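Local coordinates for protein imidazoleglycerol-phosphate dehydratase (Pyrococcus furiosus, PDB 5DNL) that catalyses the dehydration of D-erythro-1-(imidazol-4-yl)glycerol 3-phosphate to 3-(imidazol-4-yl)-2-oxopropyl phosphate, the sixth step of histidine biosynthesis, in a 24-subunit manganese-containing assembly, at residues Ile20-Asp24 against Leu25-His29; Asp49-His52 against His53-Asp57; Ile58-Thr61 against Leu62-Leu66; Glu68-Pro71 against Glu72-Arg76. All coordinates share one frame; numbering follows the deposited sequence.

Contact 1 of 4, residues Ile20-Asp24 against Leu25-His29. With MN (manganese (II) ion), chain E.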
loop_
_atom_site.group_PDB
_atom_site.type_symbol
_atom_site.label_atom_id
_atom_site.label_comp_id
_atom_site.label_asym_id
_atom_site.label_seq_id
_atom_site.Cartn_x
_atom_site.Cartn_y
_atom_site.Cartn_z
ATOM N N ILE A 20 15.382 -50.088 21.101
ATOM C CA ILE A 20 14.875 -48.740 21.361
ATOM C C ILE A 20 13.361 -48.862 21.362
ATOM O O ILE A 20 12.743 -49.003 20.307
ATOM C CB ILE A 20 15.359 -47.738 20.304
ATOM C CG1 ILE A 20 16.887 -47.637 20.372
ATOM C CG2 ILE A 20 14.675 -46.383 20.510
ATOM C CD1 ILE A 20 17.502 -46.734 19.324
ATOM N N LYS A 21 12.773 -48.798 22.557
ATOM C CA LYS A 21 11.350 -49.004 22.758
ATOM C C LYS A 21 10.825 -48.018 23.768
ATOM O O LYS A 21 10.923 -48.221 24.971
ATOM C CB LYS A 21 11.078 -50.438 23.237
ATOM C CG LYS A 21 11.383 -51.500 22.204
ATOM C CD LYS A 21 10.399 -51.492 21.049
ATOM C CE LYS A 21 10.835 -52.458 19.961
ATOM N NZ LYS A 21 9.858 -52.454 18.838
ATOM N N THR A 22 10.268 -46.920 23.268
ATOM C CA THR A 22 9.739 -45.862 24.120
ATOM C C THR A 22 8.232 -45.865 24.251
ATOM O O THR A 22 7.685 -45.024 24.970
ATOM C CB THR A 22 10.126 -44.492 23.545
ATOM O OG1 THR A 22 9.483 -44.301 22.276
ATOM C CG2 THR A 22 11.622 -44.370 23.386
ATOM N N ASN A 23 7.561 -46.774 23.558
ATOM C CA ASN A 23 6.094 -46.770 23.416
ATOM C C ASN A 23 5.552 -45.588 22.597
ATOM O O ASN A 23 4.387 -45.240 22.702
ATOM C CB ASN A 23 5.394 -46.900 24.781
ATOM C CG ASN A 23 5.798 -48.161 25.502
ATOM O OD1 ASN A 23 5.552 -49.259 25.007
ATOM N ND2 ASN A 23 6.462 -48.017 26.649
ATOM N N ASP A 24 6.411 -45.003 21.752
ATOM C CA ASP A 24 6.011 -43.995 20.775
ATOM C C ASP A 24 6.758 -44.398 19.490
ATOM O O ASP A 24 7.991 -44.303 19.446
ATOM C CB ASP A 24 6.446 -42.628 21.307
ATOM C CG ASP A 24 6.207 -41.487 20.335
ATOM O OD1 ASP A 24 6.196 -41.699 19.119
ATOM O OD2 ASP A 24 6.059 -40.361 20.808
ATOM N N LEU A 25 6.034 -44.873 18.471
ATOM C CA LEU A 25 6.696 -45.413 17.290
ATOM C C LEU A 25 7.443 -44.355 16.484
ATOM O O LEU A 25 8.446 -44.666 15.829
ATOM C CB LEU A 25 5.719 -46.152 16.371
ATOM C CG LEU A 25 5.041 -47.379 16.976
ATOM C CD1 LEU A 25 4.133 -48.060 15.950
ATOM C CD2 LEU A 25 6.056 -48.363 17.518
ATOM N N ILE A 26 6.973 -43.111 16.548
ATOM C CA ILE A 26 7.672 -42.021 15.874
ATOM C C ILE A 26 9.020 -41.769 16.548
ATOM O O ILE A 26 10.059 -41.663 15.872
ATOM C CB ILE A 26 6.859 -40.704 15.863
ATOM C CG1 ILE A 26 5.461 -40.899 15.235
ATOM C CG2 ILE A 26 7.641 -39.578 15.205
ATOM C CD1 ILE A 26 5.439 -41.090 13.748
ATOM N N LEU A 27 9.013 -41.633 17.870
ATOM C CA LEU A 27 10.251 -41.400 18.592
ATOM C C LEU A 27 11.201 -42.573 18.456
ATOM O O LEU A 27 12.412 -42.381 18.345
ATOM C CB LEU A 27 9.984 -41.092 20.075
ATOM C CG LEU A 27 11.205 -40.651 20.868
ATOM C CD1 LEU A 27 11.882 -39.417 20.274
ATOM C CD2 LEU A 27 10.761 -40.379 22.303
ATOM N N ASP A 28 10.658 -43.791 18.468
ATOM C CA ASP A 28 11.526 -44.968 18.275
ATOM C C ASP A 28 12.284 -44.866 16.955
ATOM O O ASP A 28 13.476 -45.142 16.918
ATOM C CB ASP A 28 10.736 -46.289 18.277
ATOM C CG ASP A 28 10.182 -46.679 19.634
ATOM O OD1 ASP A 28 10.570 -46.101 20.662
ATOM O OD2 ASP A 28 9.332 -47.608 19.630
ATOM N N HIS A 29 11.594 -44.453 15.900
ATOM C CA HIS A 29 12.202 -44.277 14.573
ATOM C C HIS A 29 13.248 -43.159 14.602
ATOM O O HIS A 29 14.337 -43.321 14.094
ATOM C CB HIS A 29 11.119 -44.018 13.522
ATOM C CG HIS A 29 11.633 -43.859 12.131
ATOM N ND1 HIS A 29 12.602 -44.677 11.585
ATOM C CD2 HIS A 29 11.259 -43.014 11.146
ATOM C CE1 HIS A 29 12.839 -44.301 10.340
ATOM N NE2 HIS A 29 12.014 -43.318 10.041
HETATM MN MN MN E . 11.538 -42.447 8.063
HETATM O O HOH W 1 9.487 -49.680 17.931
HETATM O O HOH W 2 7.938 -48.746 21.541
#

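Contact 2 of 4, residues Asp49-His52 against His53-Asp57. With MN (manganese (II) ion), chain D; MN (manganese (II) ion), chain B; 5DL ([(2S)-2-hydroxy-3-(1H-1,2,4-triazol-1-yl)propyl]phosphonic acid), chain F.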
loop_
_atom_site.group_PDB
_atom_site.type_symbol
_atom_site.label_atom_id
_atom_site.label_comp_id
_atom_site.label_asym_id
_atom_site.label_seq_id
_atom_site.Cartn_x
_atom_site.Cartn_y
_atom_site.Cartn_z
ATOM N N ASP A 49 3.587 -40.686 30.632
ATOM C CA ASP A 49 2.180 -40.302 30.675
ATOM C C ASP A 49 1.773 -39.552 29.406
ATOM O O ASP A 49 0.855 -39.960 28.706
ATOM C CB ASP A 49 1.844 -39.525 31.971
ATOM C CG ASP A 49 2.816 -38.355 32.283
ATOM O OD1 ASP A 49 3.715 -38.032 31.482
ATOM O OD2 ASP A 49 2.688 -37.749 33.378
ATOM N N LEU A 50 2.475 -38.471 29.099
ATOM C CA LEU A 50 2.199 -37.628 27.951
ATOM C C LEU A 50 3.426 -37.583 27.033
ATOM O O LEU A 50 4.556 -37.544 27.506
ATOM C CB LEU A 50 1.857 -36.205 28.397
ATOM C CG LEU A 50 0.619 -36.014 29.271
ATOM C CD1 LEU A 50 0.424 -34.528 29.549
ATOM C CD2 LEU A 50 -0.618 -36.649 28.646
ATOM N N ARG A 51 3.183 -37.526 25.729
ATOM C CA ARG A 51 4.265 -37.576 24.751
ATOM C C ARG A 51 5.276 -36.433 24.946
ATOM O O ARG A 51 6.462 -36.631 24.763
ATOM C CB ARG A 51 3.735 -37.559 23.301
ATOM C CG ARG A 51 3.070 -38.866 22.871
ATOM C CD ARG A 51 2.621 -38.824 21.417
ATOM N NE ARG A 51 3.747 -38.935 20.481
ATOM C CZ ARG A 51 3.831 -38.346 19.289
ATOM N NH1 ARG A 51 2.884 -37.505 18.861
ATOM N NH2 ARG A 51 4.888 -38.581 18.530
ATOM N N HIS A 52 4.823 -35.218 25.287
ATOM C CA HIS A 52 5.770 -34.118 25.519
ATOM C C HIS A 52 6.758 -34.493 26.613
ATOM O O HIS A 52 7.957 -34.274 26.465
ATOM C CB HIS A 52 4.995 -32.877 25.897
ATOM C CG HIS A 52 5.799 -31.648 26.209
ATOM N ND1 HIS A 52 5.441 -30.420 25.695
ATOM C CD2 HIS A 52 6.862 -31.414 27.020
ATOM C CE1 HIS A 52 6.232 -29.487 26.187
ATOM N NE2 HIS A 52 7.111 -30.061 26.981
ATOM N N HIS A 53 6.242 -35.025 27.718
ATOM C CA HIS A 53 7.125 -35.421 28.815
ATOM C C HIS A 53 8.129 -36.486 28.335
ATOM O O HIS A 53 9.293 -36.452 28.700
ATOM C CB HIS A 53 6.356 -35.942 30.015
ATOM C CG HIS A 53 5.430 -34.939 30.637
ATOM N ND1 HIS A 53 4.334 -35.318 31.377
ATOM C CD2 HIS A 53 5.425 -33.586 30.638
ATOM C CE1 HIS A 53 3.696 -34.250 31.808
ATOM N NE2 HIS A 53 4.349 -33.186 31.391
ATOM N N LEU A 54 7.673 -37.429 27.519
ATOM C CA LEU A 54 8.564 -38.425 26.941
ATOM C C LEU A 54 9.665 -37.824 26.092
ATOM O O LEU A 54 10.838 -38.111 26.272
ATOM C CB LEU A 54 7.784 -39.425 26.098
ATOM C CG LEU A 54 8.603 -40.439 25.321
ATOM C CD1 LEU A 54 9.291 -41.426 26.264
ATOM C CD2 LEU A 54 7.739 -41.142 24.286
ATOM N N TRP A 55 9.291 -36.985 25.128
ATOM C CA TRP A 55 10.292 -36.420 24.207
ATOM C C TRP A 55 11.341 -35.573 24.938
ATOM O O TRP A 55 12.540 -35.666 24.678
ATOM C CB TRP A 55 9.624 -35.643 23.052
ATOM C CG TRP A 55 9.028 -36.532 21.987
ATOM C CD1 TRP A 55 8.050 -37.479 22.158
ATOM C CD2 TRP A 55 9.393 -36.578 20.596
ATOM N NE1 TRP A 55 7.782 -38.091 20.961
ATOM C CE2 TRP A 55 8.585 -37.563 19.991
ATOM C CE3 TRP A 55 10.309 -35.864 19.798
ATOM C CZ2 TRP A 55 8.672 -37.863 18.635
ATOM C CZ3 TRP A 55 10.385 -36.159 18.455
ATOM C CH2 TRP A 55 9.577 -37.154 17.891
ATOM N N GLU A 56 10.870 -34.710 25.829
ATOM C CA GLU A 56 11.763 -33.857 26.606
ATOM C C GLU A 56 12.652 -34.716 27.505
ATOM O O GLU A 56 13.863 -34.496 27.554
ATOM C CB GLU A 56 10.931 -32.896 27.452
ATOM C CG GLU A 56 11.753 -32.094 28.436
ATOM C CD GLU A 56 10.997 -30.934 29.037
ATOM O OE1 GLU A 56 9.793 -30.766 28.734
ATOM O OE2 GLU A 56 11.612 -30.211 29.842
ATOM N N ASP A 57 12.058 -35.672 28.229
ATOM C CA ASP A 57 12.829 -36.423 29.209
ATOM C C ASP A 57 13.805 -37.418 28.563
ATOM O O ASP A 57 14.883 -37.664 29.096
ATOM C CB ASP A 57 11.885 -37.093 30.181
ATOM C CG ASP A 57 11.101 -36.083 31.029
ATOM O OD1 ASP A 57 11.248 -34.831 30.867
ATOM O OD2 ASP A 57 10.316 -36.549 31.872
HETATM MN MN MN D . 8.637 -28.972 28.249
HETATM MN MN MN B . 3.647 -31.015 32.010
HETATM N N1 5DL F . 5.496 -30.035 31.213
HETATM C C3 5DL F . 7.495 -29.012 31.331
HETATM N N2 5DL F . 6.408 -29.392 32.012
HETATM C C8 5DL F . 5.969 -29.961 35.777
HETATM C C7 5DL F . 6.102 -30.371 34.310
HETATM C C6 5DL F . 6.227 -29.132 33.436
HETATM C C5 5DL F . 6.094 -30.025 30.017
HETATM O O10 5DL F . 8.611 -29.584 36.023
HETATM P P9 5DL F . 7.325 -28.967 36.459
HETATM O O11 5DL F . 7.128 -28.952 37.955
HETATM O O12 5DL F . 7.202 -27.541 35.941
HETATM O O13 5DL F . 4.967 -31.137 33.879
HETATM N N4 5DL F . 7.303 -29.418 30.040
HETATM O O HOH W 3 9.971 -28.133 29.790
#

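Contact 3 of 4, residues Ile58-Thr61 against Leu62-Leu66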
loop_
_atom_site.group_PDB
_atom_site.type_symbol
_atom_site.label_atom_id
_atom_site.label_comp_id
_atom_site.label_asym_id
_atom_site.label_seq_id
_atom_site.Cartn_x
_atom_site.Cartn_y
_atom_site.Cartn_z
ATOM N N ILE A 58 13.439 -37.931 27.395
ATOM C CA ILE A 58 14.371 -38.674 26.541
ATOM C C ILE A 58 15.544 -37.790 26.168
ATOM O O ILE A 58 16.716 -38.199 26.252
ATOM C CB ILE A 58 13.646 -39.242 25.294
ATOM C CG1 ILE A 58 12.815 -40.480 25.665
ATOM C CG2 ILE A 58 14.606 -39.526 24.139
ATOM C CD1 ILE A 58 13.597 -41.773 25.816
ATOM N N GLY A 59 15.264 -36.560 25.745
ATOM C CA GLY A 59 16.344 -35.657 25.415
ATOM C C GLY A 59 17.271 -35.426 26.601
ATOM O O GLY A 59 18.485 -35.493 26.460
ATOM N N ILE A 60 16.688 -35.146 27.767
ATOM C CA ILE A 60 17.488 -34.919 28.974
ATOM C C ILE A 60 18.343 -36.140 29.291
ATOM O O ILE A 60 19.542 -35.986 29.541
ATOM C CB ILE A 60 16.617 -34.569 30.185
ATOM C CG1 ILE A 60 15.877 -33.225 29.990
ATOM C CG2 ILE A 60 17.458 -34.531 31.457
ATOM C CD1 ILE A 60 14.775 -32.950 31.002
ATOM N N THR A 61 17.717 -37.312 29.309
ATOM C CA THR A 61 18.414 -38.528 29.755
ATOM C C THR A 61 19.487 -38.929 28.734
ATOM O O THR A 61 20.603 -39.293 29.112
ATOM C CB THR A 61 17.419 -39.673 29.997
ATOM O OG1 THR A 61 16.364 -39.225 30.839
ATOM C CG2 THR A 61 18.112 -40.874 30.680
ATOM N N LEU A 62 19.170 -38.837 27.448
ATOM C CA LEU A 62 20.147 -39.072 26.388
ATOM C C LEU A 62 21.315 -38.089 26.513
ATOM O O LEU A 62 22.481 -38.460 26.383
ATOM C CB LEU A 62 19.493 -38.965 25.010
ATOM C CG LEU A 62 20.387 -39.059 23.776
ATOM C CD1 LEU A 62 21.143 -40.379 23.722
ATOM C CD2 LEU A 62 19.566 -38.867 22.513
ATOM N N GLY A 63 21.017 -36.809 26.743
ATOM C CA GLY A 63 22.073 -35.830 26.951
ATOM C C GLY A 63 22.985 -36.157 28.121
ATOM O O GLY A 63 24.202 -36.033 28.016
ATOM N N GLU A 64 22.379 -36.523 29.234
ATOM C CA GLU A 64 23.142 -36.900 30.426
ATOM C C GLU A 64 23.995 -38.124 30.133
ATOM O O GLU A 64 25.154 -38.193 30.560
ATOM C CB GLU A 64 22.198 -37.198 31.576
ATOM C CG GLU A 64 21.494 -35.973 32.135
ATOM C CD GLU A 64 20.498 -36.336 33.234
ATOM O OE1 GLU A 64 20.093 -37.518 33.377
ATOM O OE2 GLU A 64 20.090 -35.425 33.957
ATOM N N ALA A 65 23.444 -39.064 29.374
ATOM C CA ALA A 65 24.178 -40.296 29.015
ATOM C C ALA A 65 25.351 -39.966 28.122
ATOM O O ALA A 65 26.469 -40.475 28.324
ATOM C CB ALA A 65 23.279 -41.324 28.376
ATOM N N LEU A 66 25.147 -39.086 27.143
ATOM C CA LEU A 66 26.244 -38.657 26.290
ATOM C C LEU A 66 27.323 -37.921 27.083
ATOM O O LEU A 66 28.499 -38.110 26.837
ATOM C CB LEU A 66 25.738 -37.766 25.152
ATOM C CG LEU A 66 24.913 -38.500 24.106
ATOM C CD1 LEU A 66 24.038 -37.515 23.337
ATOM C CD2 LEU A 66 25.805 -39.256 23.128
#

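Contact 4 of 4, residues Glu68-Pro71 against Glu72-Arg76. With 5DL ([(2S)-2-hydroxy-3-(1H-1,2,4-triazol-1-yl)propyl]phosphonic acid), chain I.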
loop_
_atom_site.group_PDB
_atom_site.type_symbol
_atom_site.label_atom_id
_atom_site.label_comp_id
_atom_site.label_asym_id
_atom_site.label_seq_id
_atom_site.Cartn_x
_atom_site.Cartn_y
_atom_site.Cartn_z
ATOM N N GLU A 68 28.047 -38.263 30.323
ATOM C CA GLU A 68 28.756 -39.270 31.127
ATOM C C GLU A 68 29.770 -40.033 30.284
ATOM O O GLU A 68 30.844 -40.343 30.789
ATOM C CB GLU A 68 27.749 -40.219 31.757
ATOM C CG GLU A 68 28.345 -41.289 32.664
ATOM C CD GLU A 68 27.279 -42.219 33.187
ATOM O OE1 GLU A 68 26.613 -42.878 32.370
ATOM O OE2 GLU A 68 27.099 -42.284 34.413
ATOM N N ASN A 69 29.458 -40.284 29.016
ATOM C CA ASN A 69 30.301 -41.067 28.108
ATOM C C ASN A 69 31.467 -40.264 27.500
ATOM O O ASN A 69 32.345 -40.865 26.869
ATOM C CB ASN A 69 29.400 -41.654 27.009
ATOM C CG ASN A 69 30.031 -42.795 26.246
ATOM O OD1 ASN A 69 30.232 -42.700 25.032
ATOM N ND2 ASN A 69 30.316 -43.891 26.936
ATOM N N LEU A 70 31.498 -38.931 27.666
ATOM C CA LEU A 70 32.492 -38.125 26.987
ATOM C C LEU A 70 33.867 -38.444 27.547
ATOM O O LEU A 70 33.994 -38.596 28.757
ATOM C CB LEU A 70 32.279 -36.614 27.208
ATOM C CG LEU A 70 31.202 -35.914 26.406
ATOM C CD1 LEU A 70 31.073 -34.467 26.878
ATOM C CD2 LEU A 70 31.548 -35.960 24.925
ATOM N N PRO A 71 34.877 -38.491 26.674
ATOM C CA PRO A 71 36.234 -38.482 27.226
ATOM C C PRO A 71 36.571 -37.165 27.926
ATOM O O PRO A 71 35.867 -36.169 27.777
ATOM C CB PRO A 71 37.122 -38.682 26.005
ATOM C CG PRO A 71 36.303 -38.335 24.827
ATOM C CD PRO A 71 34.860 -38.505 25.204
ATOM N N GLU A 72 37.653 -37.155 28.688
ATOM C CA GLU A 72 38.068 -35.963 29.409
ATOM C C GLU A 72 38.271 -34.795 28.450
ATOM O O GLU A 72 37.807 -33.691 28.708
ATOM C CB GLU A 72 39.366 -36.244 30.171
ATOM C CG GLU A 72 39.866 -35.113 31.053
ATOM C CD GLU A 72 41.231 -35.422 31.630
ATOM O OE1 GLU A 72 42.170 -34.638 31.388
ATOM O OE2 GLU A 72 41.368 -36.467 32.299
ATOM N N LYS A 73 38.962 -35.063 27.358
ATOM C CA LYS A 73 39.227 -34.075 26.319
ATOM C C LYS A 73 38.472 -34.531 25.089
ATOM O O LYS A 73 38.713 -35.624 24.569
ATOM C CB LYS A 73 40.718 -34.006 26.017
ATOM C CG LYS A 73 41.525 -33.563 27.226
ATOM C CD LYS A 73 43.015 -33.612 26.943
ATOM C CE LYS A 73 43.804 -33.439 28.228
ATOM N NZ LYS A 73 45.253 -33.285 27.951
ATOM N N PHE A 74 37.579 -33.675 24.586
ATOM C CA PHE A 74 36.709 -34.038 23.470
ATOM C C PHE A 74 36.701 -32.927 22.426
ATOM O O PHE A 74 37.012 -31.770 22.732
ATOM C CB PHE A 74 35.287 -34.357 23.954
ATOM C CG PHE A 74 34.714 -33.317 24.854
ATOM C CD1 PHE A 74 34.018 -32.233 24.342
ATOM C CD2 PHE A 74 34.881 -33.394 26.234
ATOM C CE1 PHE A 74 33.512 -31.265 25.181
ATOM C CE2 PHE A 74 34.364 -32.429 27.079
ATOM C CZ PHE A 74 33.681 -31.347 26.545
ATOM N N THR A 75 36.325 -33.307 21.204
ATOM C CA THR A 75 36.436 -32.472 20.011
ATOM C C THR A 75 35.521 -31.224 20.097
ATOM O O THR A 75 35.865 -30.178 19.541
ATOM C CB THR A 75 36.140 -33.341 18.772
ATOM O OG1 THR A 75 37.203 -34.323 18.634
ATOM C CG2 THR A 75 36.064 -32.539 17.484
ATOM N N ARG A 76 34.400 -31.353 20.808
ATOM C CA ARG A 76 33.501 -30.239 21.230
ATOM C C ARG A 76 32.533 -29.799 20.116
ATOM O O ARG A 76 31.343 -29.647 20.369
ATOM C CB ARG A 76 34.272 -29.025 21.777
ATOM C CG ARG A 76 33.381 -27.864 22.173
ATOM C CD ARG A 76 34.186 -26.693 22.681
ATOM N NE ARG A 76 33.297 -25.536 22.817
ATOM C CZ ARG A 76 33.687 -24.285 23.067
ATOM N NH1 ARG A 76 34.971 -23.979 23.296
ATOM N NH2 ARG A 76 32.768 -23.335 23.132
HETATM N N1 5DL I . 32.805 -15.076 24.456
HETATM C C3 5DL I . 31.233 -16.623 24.972
HETATM N N2 5DL I . 32.463 -16.404 24.526
HETATM C C8 5DL I . 35.442 -18.799 24.430
HETATM C C7 5DL I . 34.621 -17.609 24.956
HETATM C C6 5DL I . 33.379 -17.459 24.127
HETATM C C5 5DL I . 31.685 -14.472 24.903
HETATM O O10 5DL I . 33.972 -20.517 25.882
HETATM P P9 5DL I . 34.634 -20.423 24.547
HETATM O O11 5DL I . 35.726 -21.468 24.372
HETATM O O12 5DL I . 33.627 -20.513 23.407
HETATM O O13 5DL I . 35.398 -16.407 24.880
HETATM N N4 5DL I . 30.742 -15.398 25.212
#

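Contact 1 of 4, residues Ile20-Asp24 against Leu25-His29
Asp28 reaches back from the first turn of its helix to grip the loop that leads into it, and its side chain can be followed atom by atom. CB lies 3.6 Å from Asp24 O, the acceptor of the Asp28 backbone N-H. Asp28 CG, turned anti to the carbonyl carbon (chi1 -70°), lies 3.2 Å from Asp24 O and close to Ile20 O. OD1 then takes two bonds from one residue: Thr22 N approaches at 2.7 Å on the syn lone pair, while the Thr22 OG1 hydroxyl donates from above the carboxylate plane. OD2 accepts from two waters, one leading to Lys21 NZ and the other to Asn23 N.

Thr22 OG1 is used twice, since it also accepts from Asp24 N and so closes an ST turn. This turn carries the chain from strand 20-21 into helix 25-38 of a beta-alpha-beta unit, and Asp24 is the N-cap of the helix. With its CG anti to the backbone N (chi1 175°), Asp24 lays OD1 over the first turn, where Leu27 N binds it at 3.1 Å along a nearly straight N-H line (170°) and Ile26 N adds a weak bond. Asp24 OD2 is held by a salt bridge from Arg51 and a hydrogen bond from Trp55, both of helix 51-69. One residue beyond Asp28, His29 NE2 binds a manganese ion at 2.2 Å, a site that His53 of a neighbouring subunit shares.

Contact 2 of 4, residues Asp49-His52 against His53-Asp57
His53 ND1 donates to Asp49 OD1 at 2.8 Å, a His-carboxylate hydrogen bond from the first turn of helix 51-69 back to the residue just before its N-cap, behind a dinuclear manganese site. The bond is nearly straight (166°) and lies in the imidazole plane, although the carboxylate is turned well out of that plane. Asp49 holds CG between its backbone N and carbonyl carbon (chi1 50°), which keeps the carboxylate close to the main chain, where OD1 also accepts from Leu50 N, on the same face of the carboxylate as His53 ND1. An alanine in place of Asp49 would remove both bonds and is likely to leave ND1 without its acceptor and the ring, though still tied to its metal, with less support from behind.

The two histidines are neighbours in sequence but leave the helix on different rotamers. His52 has CG anti to the backbone N, and its NE2 binds one manganese at 2.3 Å, with Glu56 OE1, one turn on, at the edge of its ring and on the same metal; His52 ND1 is hydrogen-bonded to Glu111 of a neighbouring subunit. His53, by contrast, carries its NE2 to the second manganese, which the inhibitor's N1 and O13 also bind, while triazole N4 reaches the first. Glu121 completes the protein ligands of the first with His146 of a neighbouring subunit.

Arg51, bent at chi3, runs beside Trp55 with the guanidinium at 84° to the indole; Arg51 NE forms a salt bridge with Asp24 OD2, and Trp55 NE1 hydrogen-bonds the same oxygen. Water 3, a further ligand of the first manganese, donates to Glu56 OE2 at 2.6 Å.

Contact 3 of 4, residues Ile58-Thr61 against Leu62-Leu66
Ile58 O accepts from Leu62 N at 2.8 Å, the first of four successive i to i+4 bonds that carry the middle of helix 51-69 from Ile58 to Ala65, each donor tilted some 19 to 26° from the carbonyl plane. Against this regular backbone the side chains meet sparingly. Ile60 and Glu64, one turn apart, run alongside each other in the same direction. The touching branch of Ile60 is CG2, which lies 3.7 Å from Glu64 OE2. Glu64 starts with CG anti to its carbonyl carbon (chi1 -70°) and is extended beyond; its CG passes 3.2 Å from Ile60 O before the carboxylate reaches the methyl.

Gly59 and Gly63, also one turn apart, bring no side chains to the helix surface. Leu62 CB lies 3.1 Å from Ile58 O, while Ala65 CB rests 3.4 Å from Thr61 O. The hydroxyl of Thr61, placed beside the backbone N by chi1 of -51°, turns back to bond Asp57 O, so this buried polar group is satisfied by its own helix.

Around the helix, Ile58 packs on Leu27 and Leu31 of helix 25-38, and Leu62 on Phe34. Leu62 and Ile58 also touch Phe122 of helix 116-130, whereas Thr61 and Ala65 lie on strand 8-14, placing the segment centrally between two helices and a sheet.

Contact 4 of 4, residues Glu68-Pro71 against Glu72-Arg76
Apolar contact of Leu70 with Phe74 joins the end of helix 51-69 to the loop that follows it, at the surface of the chain, on the way to strand 77-84. No hydrogen bond joins the two sides; the hold is a CH-pi contact. Leu70 CD1 sits over one face of the Phe74 ring, 4.0 Å from the centroid and 13° off the ring normal, slightly toward the rim on the side of Phe74 CE2. Leu70 CD2 approaches Phe74 CG at 4.1 Å, so both branches of Leu70 engage the aromatic group.

Phe74 brings its ring there by setting CG between its backbone N and carbonyl carbon (chi1 50°). Its edge meets Pro71 O, which lies in the ring plane 3.3 Å from Phe74 CD2, and Pro71 CG rests against Phe74 CB. A serine in place of Phe74 would probably leave both Leu70 methyls without their aromatic partner and open a gap beside Pro71.

Two residues on, Arg76, extended from CG to NE, presents its guanidinium edge to the inhibitor phosphonate: NH1 donates to O11 at 2.8 Å and NH2 to O12 at 3.0 Å, while NE pairs with Asp94. Arg98, Ser171 and Lys173 share this anion pocket with Lys153 of a neighbouring subunit. Backbone bonds of Lys73 with Ser166 and of Thr75 with Lys164 tie the loop to the segment after helix 144-162, and Arg76 bonds Ile95, just past strand 87-94.

How the contacts relate
The four contacts follow one another along the chain, and contacts 2, 3 and 4 mark the start, middle and end of helix 51-69. Centres of contacts 2 and 3 are about 13 Å apart, those of 3 and 4 about 15 Å, and those of 2 and 4 about 27 Å, on opposite sides of the chain's centre. Contact 1 opens helix 25-38, which packs against the long helix: Leu27 meets Leu54 of contact 2 and Ile58 of contact 3. The long helix thus carries metal ligands at one end and leads to a phosphonate-binding arginine at the other. The metal ligands and the arginine of one chain serve different inhibitor sites, each completed by neighbouring subunits.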